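Local coordinates for protein calreticulin, putative (Trypanosoma cruzi, PDB 5HCF) that is probably an endoplasmic reticulum lectin chaperone, with a legume-lectin-fold globular domain that binds carbohydrate and peptide, at residues S17-D22 / K98-T103; Y52-A57 / V211-W216; N63-S68 / L201-E206; I88-S93 / E206-V211. All coordinates share one frame; numbering follows the deposited sequence.

Contact 1: S17-D22 / K98-T103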
loop_
_atom_site.group_PDB
_atom_site.type_symbol
_atom_site.label_atom_id
_atom_site.label_comp_id
_atom_site.label_asym_id
_atom_site.label_seq_id
_atom_site.Cartn_x
_atom_site.Cartn_y
_atom_site.Cartn_z
ATOM N N SER A 17 0.209 17.375 -5.886
ATOM C CA SER A 17 0.985 17.632 -7.094
ATOM C C SER A 17 0.425 18.757 -7.961
ATOM O O SER A 17 -0.751 19.100 -7.870
ATOM C CB SER A 17 1.085 16.355 -7.924
ATOM O OG SER A 17 1.633 16.628 -9.201
ATOM N N LYS A 18 1.289 19.341 -8.787
ATOM C CA LYS A 18 0.873 20.362 -9.739
ATOM C C LYS A 18 0.966 19.827 -11.168
ATOM O O LYS A 18 0.969 20.592 -12.138
ATOM C CB LYS A 18 1.728 21.623 -9.594
ATOM C CG LYS A 18 1.528 22.379 -8.299
ATOM C CD LYS A 18 2.315 23.682 -8.318
ATOM C CE LYS A 18 1.375 24.886 -8.397
ATOM N NZ LYS A 18 0.780 25.212 -7.066
ATOM N N HIS A 19 1.044 18.507 -11.298
ATOM C CA HIS A 19 1.184 17.884 -12.608
ATOM C C HIS A 19 -0.088 18.052 -13.436
ATOM O O HIS A 19 -0.050 17.972 -14.663
ATOM C CB HIS A 19 1.532 16.403 -12.460
ATOM C CG HIS A 19 1.800 15.713 -13.761
ATOM N ND1 HIS A 19 2.966 15.894 -14.472
ATOM C CD2 HIS A 19 1.054 14.838 -14.478
ATOM C CE1 HIS A 19 2.928 15.161 -15.572
ATOM N NE2 HIS A 19 1.778 14.511 -15.598
ATOM N N ARG A 20 -1.209 18.294 -12.759
ATOM C CA ARG A 20 -2.470 18.590 -13.435
ATOM C C ARG A 20 -3.225 19.615 -12.589
ATOM O O ARG A 20 -3.120 19.602 -11.365
ATOM C CB ARG A 20 -3.305 17.315 -13.620
ATOM C CG ARG A 20 -2.503 16.142 -14.179
ATOM C CD ARG A 20 -3.294 14.830 -14.293
ATOM N NE ARG A 20 -4.129 14.758 -15.489
ATOM C CZ ARG A 20 -5.453 14.850 -15.498
ATOM N NH1 ARG A 20 -6.115 15.034 -14.365
ATOM N NH2 ARG A 20 -6.116 14.763 -16.643
ATOM N N ASP A 21 -3.974 20.510 -13.227
ATOM C CA ASP A 21 -4.693 21.540 -12.477
ATOM C C ASP A 21 -6.026 21.022 -11.937
ATOM O O ASP A 21 -6.810 21.781 -11.367
ATOM C CB ASP A 21 -4.938 22.783 -13.345
ATOM C CG ASP A 21 -5.878 22.520 -14.520
ATOM O OD1 ASP A 21 -6.458 21.416 -14.615
ATOM O OD2 ASP A 21 -6.056 23.437 -15.349
ATOM N N ASP A 22 -6.280 19.731 -12.120
ATOM C CA ASP A 22 -7.579 19.176 -11.770
ATOM C C ASP A 22 -7.522 17.921 -10.901
ATOM O O ASP A 22 -8.455 17.120 -10.918
ATOM C CB ASP A 22 -8.374 18.876 -13.048
ATOM C CG ASP A 22 -7.717 17.814 -13.915
ATOM O OD1 ASP A 22 -6.657 17.285 -13.524
ATOM O OD2 ASP A 22 -8.266 17.506 -14.993
ATOM N N LYS A 98 5.610 17.577 -8.939
ATOM C CA LYS A 98 5.542 16.938 -10.250
ATOM C C LYS A 98 5.267 15.455 -10.083
ATOM O O LYS A 98 5.510 14.661 -10.990
ATOM C CB LYS A 98 6.818 17.140 -11.058
ATOM C CG LYS A 98 7.185 18.581 -11.337
ATOM C CD LYS A 98 8.552 18.625 -11.995
ATOM C CE LYS A 98 9.019 20.050 -12.240
ATOM N NZ LYS A 98 10.238 20.047 -13.112
ATOM N N PHE A 99 4.754 15.089 -8.913
ATOM C CA PHE A 99 4.447 13.704 -8.609
ATOM C C PHE A 99 3.259 13.226 -9.434
ATOM O O PHE A 99 2.189 13.828 -9.409
ATOM C CB PHE A 99 4.151 13.549 -7.119
ATOM C CG PHE A 99 3.706 12.169 -6.725
ATOM C CD1 PHE A 99 4.362 11.045 -7.205
ATOM C CD2 PHE A 99 2.631 11.998 -5.867
ATOM C CE1 PHE A 99 3.949 9.779 -6.837
ATOM C CE2 PHE A 99 2.215 10.736 -5.495
ATOM C CZ PHE A 99 2.876 9.624 -5.979
ATOM N N HIS A 100 3.454 12.138 -10.167
ATOM C CA HIS A 100 2.375 11.569 -10.963
ATOM C C HIS A 100 2.640 10.094 -11.233
ATOM O O HIS A 100 3.629 9.530 -10.751
ATOM C CB HIS A 100 2.203 12.336 -12.276
ATOM C CG HIS A 100 3.375 12.227 -13.201
ATOM N ND1 HIS A 100 4.612 12.761 -12.904
ATOM C CD2 HIS A 100 3.500 11.642 -14.417
ATOM C CE1 HIS A 100 5.447 12.509 -13.896
ATOM N NE2 HIS A 100 4.798 11.830 -14.826
ATOM N N GLY A 101 1.747 9.475 -12.001
ATOM C CA GLY A 101 1.819 8.054 -12.291
ATOM C C GLY A 101 3.163 7.548 -12.782
ATOM O O GLY A 101 3.486 6.378 -12.594
ATOM N N GLU A 102 3.950 8.424 -13.400
ATOM C CA GLU A 102 5.212 8.020 -14.017
ATOM C C GLU A 102 6.408 8.194 -13.081
ATOM O O GLU A 102 7.495 7.691 -13.355
ATOM C CB GLU A 102 5.448 8.812 -15.304
ATOM C CG GLU A 102 4.287 8.781 -16.280
ATOM C CD GLU A 102 4.234 7.494 -17.072
ATOM O OE1 GLU A 102 4.535 7.528 -18.286
ATOM O OE2 GLU A 102 3.885 6.451 -16.478
ATOM N N THR A 103 6.209 8.929 -11.994
ATOM C CA THR A 103 7.249 9.097 -10.985
ATOM C C THR A 103 7.797 7.748 -10.528
ATOM O O THR A 103 7.032 6.835 -10.209
ATOM C CB THR A 103 6.725 9.868 -9.761
ATOM O OG1 THR A 103 5.977 11.012 -10.194
ATOM C CG2 THR A 103 7.878 10.311 -8.870
#
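Ser17 OG is held from several directions where the loop 17-22 meets 98-103. Within its own loop it accepts from His19 N at 2.9 Å, closing an ST turn. Across the contact it lies 2.9 Å from Phe99 O, but Glu97 O competes for the same hydroxyl proton. Two residues on, His19 stacks face to face on His100, the ring centroids 3.9 Å apart and the planes only 11° from parallel. The His100 CB adds a CH-pi contact over the same face of His19, 3.8 Å from the centroid. His100 sits on a type I turn running to Thr103. With CG between backbone N and carbonyl carbon (chi1 65°), the ring folds back over this turn, its face remote from His19 lying above Thr103 N. A bond in the ring plane, from His100 ND1 to Lys98 O at 2.8 Å, fixes the ring's rotation. The stack joins the loop after edge strand 15-16 to that between strands 83-91 and 107-114, while Phe99 lies on the sheet's concave face against Ser55 and Leu91. Thr103 OG1 spans the turn, accepting from His100 N at 2.8 Å along an almost straight N-H line.

Contact 2: Y52-A57 / V211-W216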
loop_
_atom_site.group_PDB
_atom_site.type_symbol
_atom_site.label_atom_id
_atom_site.label_comp_id
_atom_site.label_asym_id
_atom_site.label_seq_id
_atom_site.Cartn_x
_atom_site.Cartn_y
_atom_site.Cartn_z
ATOM N N TYR A 52 -5.922 11.370 -8.232
ATOM C CA TYR A 52 -5.387 11.951 -7.009
ATOM C C TYR A 52 -3.870 11.773 -6.981
ATOM O O TYR A 52 -3.346 10.771 -7.463
ATOM C CB TYR A 52 -6.043 11.315 -5.777
ATOM C CG TYR A 52 -7.526 11.602 -5.671
ATOM C CD1 TYR A 52 -8.451 10.905 -6.447
ATOM C CD2 TYR A 52 -8.002 12.575 -4.800
ATOM C CE1 TYR A 52 -9.811 11.172 -6.352
ATOM C CE2 TYR A 52 -9.356 12.849 -4.700
ATOM C CZ TYR A 52 -10.256 12.148 -5.477
ATOM O OH TYR A 52 -11.601 12.433 -5.370
ATOM N N ALA A 53 -3.168 12.757 -6.433
ATOM C CA ALA A 53 -1.713 12.702 -6.343
ATOM C C ALA A 53 -1.212 13.651 -5.266
ATOM O O ALA A 53 -1.048 14.846 -5.506
ATOM C CB ALA A 53 -1.078 13.041 -7.680
ATOM N N LEU A 54 -0.967 13.102 -4.081
ATOM C CA LEU A 54 -0.410 13.865 -2.972
ATOM C C LEU A 54 0.576 13.010 -2.177
ATOM O O LEU A 54 0.465 11.784 -2.134
ATOM C CB LEU A 54 -1.534 14.412 -2.082
ATOM C CG LEU A 54 -2.602 13.454 -1.538
ATOM C CD1 LEU A 54 -2.105 12.640 -0.368
ATOM C CD2 LEU A 54 -3.852 14.230 -1.146
ATOM N N SER A 55 1.543 13.668 -1.552
ATOM C CA SER A 55 2.664 12.968 -0.937
ATOM C C SER A 55 3.198 13.707 0.280
ATOM O O SER A 55 2.918 14.889 0.481
ATOM C CB SER A 55 3.796 12.768 -1.954
ATOM O OG SER A 55 4.046 13.955 -2.691
ATOM N N THR A 56 3.958 12.992 1.098
ATOM C CA THR A 56 4.641 13.605 2.225
ATOM C C THR A 56 6.019 12.971 2.363
ATOM O O THR A 56 6.230 11.827 1.958
ATOM C CB THR A 56 3.850 13.449 3.539
ATOM O OG1 THR A 56 4.432 14.280 4.551
ATOM C CG2 THR A 56 3.850 12.000 4.002
ATOM N N ALA A 57 6.958 13.719 2.927
ATOM C CA ALA A 57 8.323 13.237 3.068
ATOM C C ALA A 57 8.540 12.600 4.431
ATOM O O ALA A 57 8.050 13.105 5.445
ATOM C CB ALA A 57 9.312 14.371 2.848
ATOM N N VAL A 211 6.262 8.984 0.870
ATOM C CA VAL A 211 5.099 8.143 0.627
ATOM C C VAL A 211 4.113 8.968 -0.190
ATOM O O VAL A 211 3.918 10.154 0.077
ATOM C CB VAL A 211 4.441 7.650 1.931
ATOM C CG1 VAL A 211 3.922 8.822 2.744
ATOM C CG2 VAL A 211 3.313 6.690 1.618
ATOM N N GLY A 212 3.492 8.351 -1.184
ATOM C CA GLY A 212 2.538 9.061 -2.013
ATOM C C GLY A 212 1.287 8.266 -2.301
ATOM O O GLY A 212 1.318 7.037 -2.374
ATOM N N ILE A 213 0.178 8.976 -2.466
ATOM C CA ILE A 213 -1.063 8.364 -2.905
ATOM C C ILE A 213 -1.374 8.834 -4.311
ATOM O O ILE A 213 -1.683 10.001 -4.541
ATOM C CB ILE A 213 -2.240 8.692 -1.968
ATOM C CG1 ILE A 213 -2.103 7.913 -0.660
ATOM C CG2 ILE A 213 -3.557 8.343 -2.627
ATOM C CD1 ILE A 213 -2.976 8.427 0.466
ATOM N N ASP A 214 -1.270 7.906 -5.251
ATOM C CA ASP A 214 -1.486 8.187 -6.660
ATOM C C ASP A 214 -2.518 7.201 -7.188
ATOM O O ASP A 214 -2.177 6.083 -7.584
ATOM C CB ASP A 214 -0.168 8.078 -7.431
ATOM C CG ASP A 214 -0.372 7.958 -8.926
ATOM O OD1 ASP A 214 -1.288 8.618 -9.461
ATOM O OD2 ASP A 214 0.371 7.176 -9.560
ATOM N N VAL A 215 -3.785 7.602 -7.173
ATOM C CA VAL A 215 -4.859 6.695 -7.575
ATOM C C VAL A 215 -5.896 7.375 -8.454
ATOM O O VAL A 215 -6.040 8.594 -8.436
ATOM C CB VAL A 215 -5.590 6.092 -6.354
ATOM C CG1 VAL A 215 -4.622 5.338 -5.476
ATOM C CG2 VAL A 215 -6.300 7.179 -5.563
ATOM N N TRP A 216 -6.612 6.565 -9.226
ATOM C CA TRP A 216 -7.775 7.013 -9.977
ATOM C C TRP A 216 -9.029 6.434 -9.339
ATOM O O TRP A 216 -9.056 5.260 -8.976
ATOM C CB TRP A 216 -7.669 6.590 -11.448
ATOM C CG TRP A 216 -8.990 6.508 -12.167
ATOM C CD1 TRP A 216 -9.759 5.394 -12.349
ATOM C CD2 TRP A 216 -9.695 7.587 -12.792
ATOM N NE1 TRP A 216 -10.895 5.711 -13.052
ATOM C CE2 TRP A 216 -10.882 7.052 -13.335
ATOM C CE3 TRP A 216 -9.439 8.954 -12.946
ATOM C CZ2 TRP A 216 -11.809 7.833 -14.021
ATOM C CZ3 TRP A 216 -10.360 9.727 -13.628
ATOM C CH2 TRP A 216 -11.531 9.166 -14.156
#
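The Tyr52 ring meets strand 211-216 at its edge: Val215 O lies near the ring plane, 3.9 Å from CD1. The same oxygen accepts from Tyr52 N at 2.8 Å, and the phenol hydroxyl is engaged elsewhere, by Glu47 O and Ser220 OG. Beyond this end the two strands form a regular antiparallel ladder. Leu54 and Ile213 are a hydrogen-bonded pair, with Ile213 N to Leu54 O the straighter of its two bonds at 2.8 Å. Thr56 and Val211 form the next, both of its bonds 3.0 Å long. In this last pair the side chains stand side by side, and Thr56 CG2 presses on Val211 CG1 at 3.4 Å. The rotation of the Thr56 side chain (chi1 -169°, OG1 opposite the backbone N) points the hydroxyl at His13 O and the methyl at the valine. Between the two pairs, Ser55 CB approaches the bare Gly212 CA to 3.9 Å. Ala53, Ser55 and Asp214 point to one face, the concave one, which carries the glycan site in related calreticulins and probably does so here; Asp214 OD2 there forms a salt bridge with Lys89. Tyr52, Leu54 and Val215 point to the other, which packs on strands 26-29 and 42-45 of the second sheet. Strand 50-62 continues the sheet toward strand 15-16, whereas strand 208-217 is flanked on its other edge by strand 83-91.

Contact 3: N63-S68 / L201-E206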
loop_
_atom_site.group_PDB
_atom_site.type_symbol
_atom_site.label_atom_id
_atom_site.label_comp_id
_atom_site.label_asym_id
_atom_site.label_seq_id
_atom_site.Cartn_x
_atom_site.Cartn_y
_atom_site.Cartn_z
ATOM N N ASN A 63 15.980 3.129 5.095
ATOM C CA ASN A 63 16.719 2.047 4.460
ATOM C C ASN A 63 16.391 0.712 5.113
ATOM O O ASN A 63 15.762 0.667 6.171
ATOM C CB ASN A 63 18.224 2.310 4.522
ATOM C CG ASN A 63 18.937 1.921 3.239
ATOM O OD1 ASN A 63 18.766 0.813 2.728
ATOM N ND2 ASN A 63 19.746 2.836 2.713
ATOM N N ASN A 64 16.823 -0.374 4.482
ATOM C CA ASN A 64 16.596 -1.708 5.022
ATOM C C ASN A 64 17.763 -2.656 4.743
ATOM O O ASN A 64 17.558 -3.808 4.375
ATOM C CB ASN A 64 15.292 -2.297 4.473
ATOM C CG ASN A 64 15.289 -2.398 2.961
ATOM O OD1 ASN A 64 15.873 -1.560 2.272
ATOM N ND2 ASN A 64 14.642 -3.436 2.436
ATOM N N GLU A 65 18.988 -2.173 4.924
ATOM C CA GLU A 65 20.160 -3.019 4.718
ATOM C C GLU A 65 20.244 -4.096 5.802
ATOM O O GLU A 65 20.341 -3.778 6.989
ATOM C CB GLU A 65 21.440 -2.186 4.710
ATOM C CG GLU A 65 22.609 -2.903 4.070
ATOM C CD GLU A 65 23.866 -2.070 4.065
ATOM O OE1 GLU A 65 24.966 -2.663 4.101
ATOM O OE2 GLU A 65 23.755 -0.826 4.020
ATOM N N LYS A 66 20.192 -5.360 5.384
ATOM C CA LYS A 66 20.269 -6.494 6.307
ATOM C C LYS A 66 19.263 -6.395 7.449
ATOM O O LYS A 66 19.522 -6.843 8.565
ATOM C CB LYS A 66 21.692 -6.676 6.833
ATOM C CG LYS A 66 22.674 -7.225 5.794
ATOM C CD LYS A 66 24.028 -7.531 6.449
ATOM C CE LYS A 66 24.971 -8.195 5.445
ATOM N NZ LYS A 66 24.471 -9.590 5.115
ATOM N N LYS A 67 18.110 -5.806 7.144
ATOM C CA LYS A 67 17.082 -5.517 8.135
ATOM C C LYS A 67 15.709 -5.668 7.489
ATOM O O LYS A 67 15.575 -5.604 6.264
ATOM C CB LYS A 67 17.243 -4.111 8.715
ATOM C CG LYS A 67 18.525 -3.905 9.491
ATOM C CD LYS A 67 18.735 -2.436 9.817
ATOM C CE LYS A 67 17.651 -1.919 10.754
ATOM N NZ LYS A 67 17.659 -2.647 12.056
ATOM N N SER A 68 14.698 -5.919 8.311
ATOM C CA SER A 68 13.333 -6.035 7.815
ATOM C C SER A 68 12.751 -4.675 7.452
ATOM O O SER A 68 13.191 -3.632 7.951
ATOM C CB SER A 68 12.440 -6.725 8.848
ATOM O OG SER A 68 12.641 -8.132 8.841
ATOM N N LEU A 201 17.697 -8.576 -3.133
ATOM C CA LEU A 201 16.403 -8.324 -3.757
ATOM C C LEU A 201 15.533 -7.464 -2.856
ATOM O O LEU A 201 14.885 -6.519 -3.306
ATOM C CB LEU A 201 15.685 -9.638 -4.070
ATOM C CG LEU A 201 16.300 -10.536 -5.143
ATOM C CD1 LEU A 201 15.498 -11.820 -5.275
ATOM C CD2 LEU A 201 16.392 -9.805 -6.482
ATOM N N HIS A 202 15.522 -7.808 -1.573
ATOM C CA HIS A 202 14.705 -7.111 -0.581
ATOM C C HIS A 202 15.098 -5.648 -0.402
ATOM O O HIS A 202 14.269 -4.818 -0.034
ATOM C CB HIS A 202 14.809 -7.820 0.768
ATOM C CG HIS A 202 16.042 -7.463 1.536
ATOM N ND1 HIS A 202 16.087 -6.413 2.428
ATOM C CD2 HIS A 202 17.287 -7.999 1.526
ATOM C CE1 HIS A 202 17.298 -6.328 2.946
ATOM N NE2 HIS A 202 18.044 -7.279 2.415
ATOM N N LYS A 203 16.364 -5.338 -0.668
ATOM C CA LYS A 203 16.913 -4.020 -0.365
ATOM C C LYS A 203 16.495 -2.935 -1.340
ATOM O O LYS A 203 16.490 -3.128 -2.552
ATOM C CB LYS A 203 18.440 -4.107 -0.313
ATOM C CG LYS A 203 19.138 -2.886 0.250
ATOM C CD LYS A 203 20.644 -3.031 0.074
ATOM C CE LYS A 203 21.057 -2.771 -1.376
ATOM N NZ LYS A 203 21.296 -1.349 -1.734
ATOM N N VAL A 204 16.145 -1.781 -0.789
ATOM C CA VAL A 204 15.841 -0.620 -1.602
ATOM C C VAL A 204 17.103 -0.173 -2.324
ATOM O O VAL A 204 18.163 -0.061 -1.708
ATOM C CB VAL A 204 15.277 0.534 -0.747
ATOM C CG1 VAL A 204 13.945 0.131 -0.125
ATOM C CG2 VAL A 204 16.273 0.943 0.328
ATOM N N PRO A 205 17.000 0.063 -3.641
ATOM C CA PRO A 205 18.171 0.474 -4.423
ATOM C C PRO A 205 18.690 1.826 -3.947
ATOM O O PRO A 205 19.884 1.974 -3.692
ATOM C CB PRO A 205 17.636 0.553 -5.855
ATOM C CG PRO A 205 16.177 0.761 -5.709
ATOM C CD PRO A 205 15.765 0.061 -4.443
ATOM N N GLU A 206 17.791 2.795 -3.826
ATOM C CA GLU A 206 18.116 4.069 -3.201
ATOM C C GLU A 206 17.295 4.205 -1.928
ATOM O O GLU A 206 16.292 3.516 -1.767
ATOM C CB GLU A 206 17.859 5.244 -4.151
ATOM C CG GLU A 206 18.724 5.236 -5.404
ATOM C CD GLU A 206 20.208 5.066 -5.091
ATOM O OE1 GLU A 206 20.648 5.482 -3.994
ATOM O OE2 GLU A 206 20.935 4.511 -5.944
HETATM O O HOH W 1 14.048 -5.610 4.200
#
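A type II turn from Asn64 to Lys67 leans on the loop 201-206 through the side chain of Asn64, whose amide reaches two backbone positions of that loop. Its OD1 accepts from Val204 N at 3.1 Å, the N-H aimed almost straight (177°) at a lone pair in the carbonyl plane. Its ND2 donates to His202 O at 2.9 Å, within the amide's own plane but from above the plane of the receiving carbonyl. The other ND2 hydrogen goes to a water 2.9 Å away, which donates in turn to Lys67 O; the amide is thereby fixed at both ends and cannot easily rotate. Asn64 CG sits between its backbone N and carbonyl carbon (chi1 59°), which turns the amide toward the neighbouring loop. In the legume lectin fold, 63-68 is the connection by which the chain leaves strand 50-62 in one sheet and enters strand 69-76 in the other, whereas 201-206 leads into strand 208-217. His202 has two modelled conformers; in the one described, ND1 lies 2.8 Å from the same water, and the ring, standing at 82° to the Asn64 amide, turns its edge toward Asn64 O. Asn156 OD1 accepts from the backbone N of His202, tying that loop to a further one. Val204 also packs on Trp106, and its CG2 reaches 3.2 Å from Asn64 OD1. Nearer the surface, the alkyl part of Lys203 runs past Glu65, CD coming within 4.5 Å of Glu65 CG.

Contact 4: I88-S93 / E206-V211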
loop_
_atom_site.group_PDB
_atom_site.type_symbol
_atom_site.label_atom_id
_atom_site.label_comp_id
_atom_site.label_asym_id
_atom_site.label_seq_id
_atom_site.Cartn_x
_atom_site.Cartn_y
_atom_site.Cartn_z
ATOM N N ILE A 88 -0.939 2.623 -2.011
ATOM C CA ILE A 88 0.045 3.673 -1.763
ATOM C C ILE A 88 1.367 3.345 -2.450
ATOM O O ILE A 88 1.576 2.218 -2.911
ATOM C CB ILE A 88 0.310 3.875 -0.258
ATOM C CG1 ILE A 88 1.131 2.705 0.295
ATOM C CG2 ILE A 88 -0.999 4.039 0.498
ATOM C CD1 ILE A 88 1.596 2.890 1.723
ATOM N N LYS A 89 2.253 4.336 -2.515
ATOM C CA LYS A 89 3.572 4.155 -3.113
ATOM C C LYS A 89 4.679 4.637 -2.183
ATOM O O LYS A 89 4.516 5.626 -1.468
ATOM C CB LYS A 89 3.664 4.900 -4.446
ATOM C CG LYS A 89 2.720 4.389 -5.532
ATOM C CD LYS A 89 2.884 5.210 -6.800
ATOM C CE LYS A 89 2.224 4.546 -7.986
ATOM N NZ LYS A 89 2.412 5.346 -9.226
ATOM N N LEU A 90 5.811 3.941 -2.212
ATOM C CA LEU A 90 6.999 4.381 -1.489
ATOM C C LEU A 90 8.067 4.766 -2.511
ATOM O O LEU A 90 8.428 3.963 -3.370
ATOM C CB LEU A 90 7.503 3.286 -0.544
ATOM C CG LEU A 90 6.450 2.671 0.387
ATOM C CD1 LEU A 90 7.060 1.585 1.254
ATOM C CD2 LEU A 90 5.801 3.739 1.249
ATOM N N LEU A 91 8.562 5.998 -2.424
ATOM C CA LEU A 91 9.403 6.540 -3.484
ATOM C C LEU A 91 10.732 7.070 -2.973
ATOM O O LEU A 91 10.801 7.637 -1.881
ATOM C CB LEU A 91 8.669 7.664 -4.219
ATOM C CG LEU A 91 7.194 7.453 -4.574
ATOM C CD1 LEU A 91 6.275 8.083 -3.538
ATOM C CD2 LEU A 91 6.891 8.004 -5.958
ATOM N N PRO A 92 11.795 6.888 -3.776
ATOM C CA PRO A 92 13.083 7.556 -3.565
ATOM C C PRO A 92 12.970 9.035 -3.927
ATOM O O PRO A 92 11.888 9.458 -4.336
ATOM C CB PRO A 92 14.027 6.811 -4.511
ATOM C CG PRO A 92 13.146 6.314 -5.594
ATOM C CD PRO A 92 11.825 5.989 -4.943
ATOM N N SER A 93 14.051 9.795 -3.767
ATOM C CA SER A 93 14.030 11.246 -3.965
ATOM C C SER A 93 13.206 11.694 -5.169
ATOM O O SER A 93 13.471 11.291 -6.302
ATOM C CB SER A 93 15.454 11.777 -4.105
ATOM O OG SER A 93 15.445 13.191 -4.145
ATOM N N GLU A 206 17.791 2.795 -3.826
ATOM C CA GLU A 206 18.116 4.069 -3.201
ATOM C C GLU A 206 17.295 4.205 -1.928
ATOM O O GLU A 206 16.292 3.516 -1.767
ATOM C CB GLU A 206 17.859 5.244 -4.151
ATOM C CG GLU A 206 18.724 5.236 -5.404
ATOM C CD GLU A 206 20.208 5.066 -5.091
ATOM O OE1 GLU A 206 20.648 5.482 -3.994
ATOM O OE2 GLU A 206 20.935 4.511 -5.944
ATOM N N PRO A 207 17.732 5.077 -1.007
ATOM C CA PRO A 207 16.937 5.296 0.208
ATOM C C PRO A 207 15.540 5.827 -0.108
ATOM O O PRO A 207 15.364 6.575 -1.072
ATOM C CB PRO A 207 17.761 6.327 0.986
ATOM C CG PRO A 207 18.590 7.015 -0.044
ATOM C CD PRO A 207 18.876 6.000 -1.107
ATOM N N LEU A 208 14.563 5.443 0.705
ATOM C CA LEU A 208 13.180 5.844 0.480
ATOM C C LEU A 208 12.920 7.184 1.143
ATOM O O LEU A 208 13.306 7.399 2.287
ATOM C CB LEU A 208 12.207 4.794 1.018
ATOM C CG LEU A 208 12.289 3.403 0.394
ATOM C CD1 LEU A 208 11.281 2.456 1.040
ATOM C CD2 LEU A 208 12.080 3.483 -1.102
ATOM N N THR A 209 12.233 8.076 0.440
ATOM C CA THR A 209 12.177 9.463 0.873
ATOM C C THR A 209 10.748 10.013 0.980
ATOM O O THR A 209 10.498 10.941 1.746
ATOM C CB THR A 209 12.989 10.349 -0.082
ATOM O OG1 THR A 209 13.258 11.609 0.540
ATOM C CG2 THR A 209 12.228 10.573 -1.373
ATOM N N HIS A 210 9.816 9.450 0.219
ATOM C CA HIS A 210 8.425 9.893 0.275
ATOM C C HIS A 210 7.435 8.735 0.296
ATOM O O HIS A 210 7.726 7.643 -0.193
ATOM C CB HIS A 210 8.089 10.794 -0.918
ATOM C CG HIS A 210 8.821 12.102 -0.926
ATOM N ND1 HIS A 210 9.886 12.350 -1.759
ATOM C CD2 HIS A 210 8.614 13.239 -0.221
ATOM C CE1 HIS A 210 10.319 13.585 -1.559
ATOM N NE2 HIS A 210 9.567 14.142 -0.632
ATOM N N VAL A 211 6.262 8.984 0.870
ATOM C CA VAL A 211 5.099 8.143 0.627
ATOM C C VAL A 211 4.113 8.968 -0.190
ATOM O O VAL A 211 3.918 10.154 0.077
ATOM C CB VAL A 211 4.441 7.650 1.931
ATOM C CG1 VAL A 211 3.922 8.822 2.744
ATOM C CG2 VAL A 211 3.313 6.690 1.618
#
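Leu91 O accepts two backbone bonds at once, from Thr209 N at 2.8 Å and from His210 N at 2.9 Å. Thr209 and His210 thus both oppose Leu91, a classic beta bulge between antiparallel strands 83-91 and 208-217. The return bond, Leu91 N to His210 O, is 2.9 Å long and nearly straight (172°). The Leu91 side chain bends toward the same carbonyl: with CG anti to its own carbonyl carbon (chi1 -43°), CD1 lies 3.7 Å from His210 O. On the opposite face, Leu90 CD2 rests on Val211 CG2 at 3.9 Å, while Leu90 CB touches Leu208 CD1. These side chains point into the sandwich, where Val71 of the facing sheet covers Ile88 and Leu90, and Phe58 and Trp106 close over Leu208. The outer face differs: Leu91 packs on Phe99 and His210 on Met94, and Lys89 extends its ammonium to Asp214 on strand 208-217. Strand 83-91 is flanked on its far side by strand 107-114, which bonds to the backbone of Ile88 and Leu90. Pro92 brings no N-H to the ladder; beside it lies a CA-H...O contact, Pro92 CA to Pro207 O at 3.5 Å.

Overall arrangement
Contacts 2 and 4 are consecutive seams of one sheet, since strand 208-217 pairs with 50-62 in the first and with 83-91 in the second; Val211 belongs to both. Contact 2 is deeply buried, while contact 4 emerges at its proline-rich end. The Asp214-Lys89 salt bridge and the backbone bond Lys89 N to Gly212 O tie them together. Contacts 1 and 3 join loops, partly buried, about 27 Å apart between centres, and rely on side chains: an imidazole stack and a hydroxyl in contact 1, an amide and a water in contact 3. Contact 1 touches both seams, Phe99 meeting each, and Ser17 N probably bonds to Ala53 O; contact 3 shares only Glu206 with contact 4.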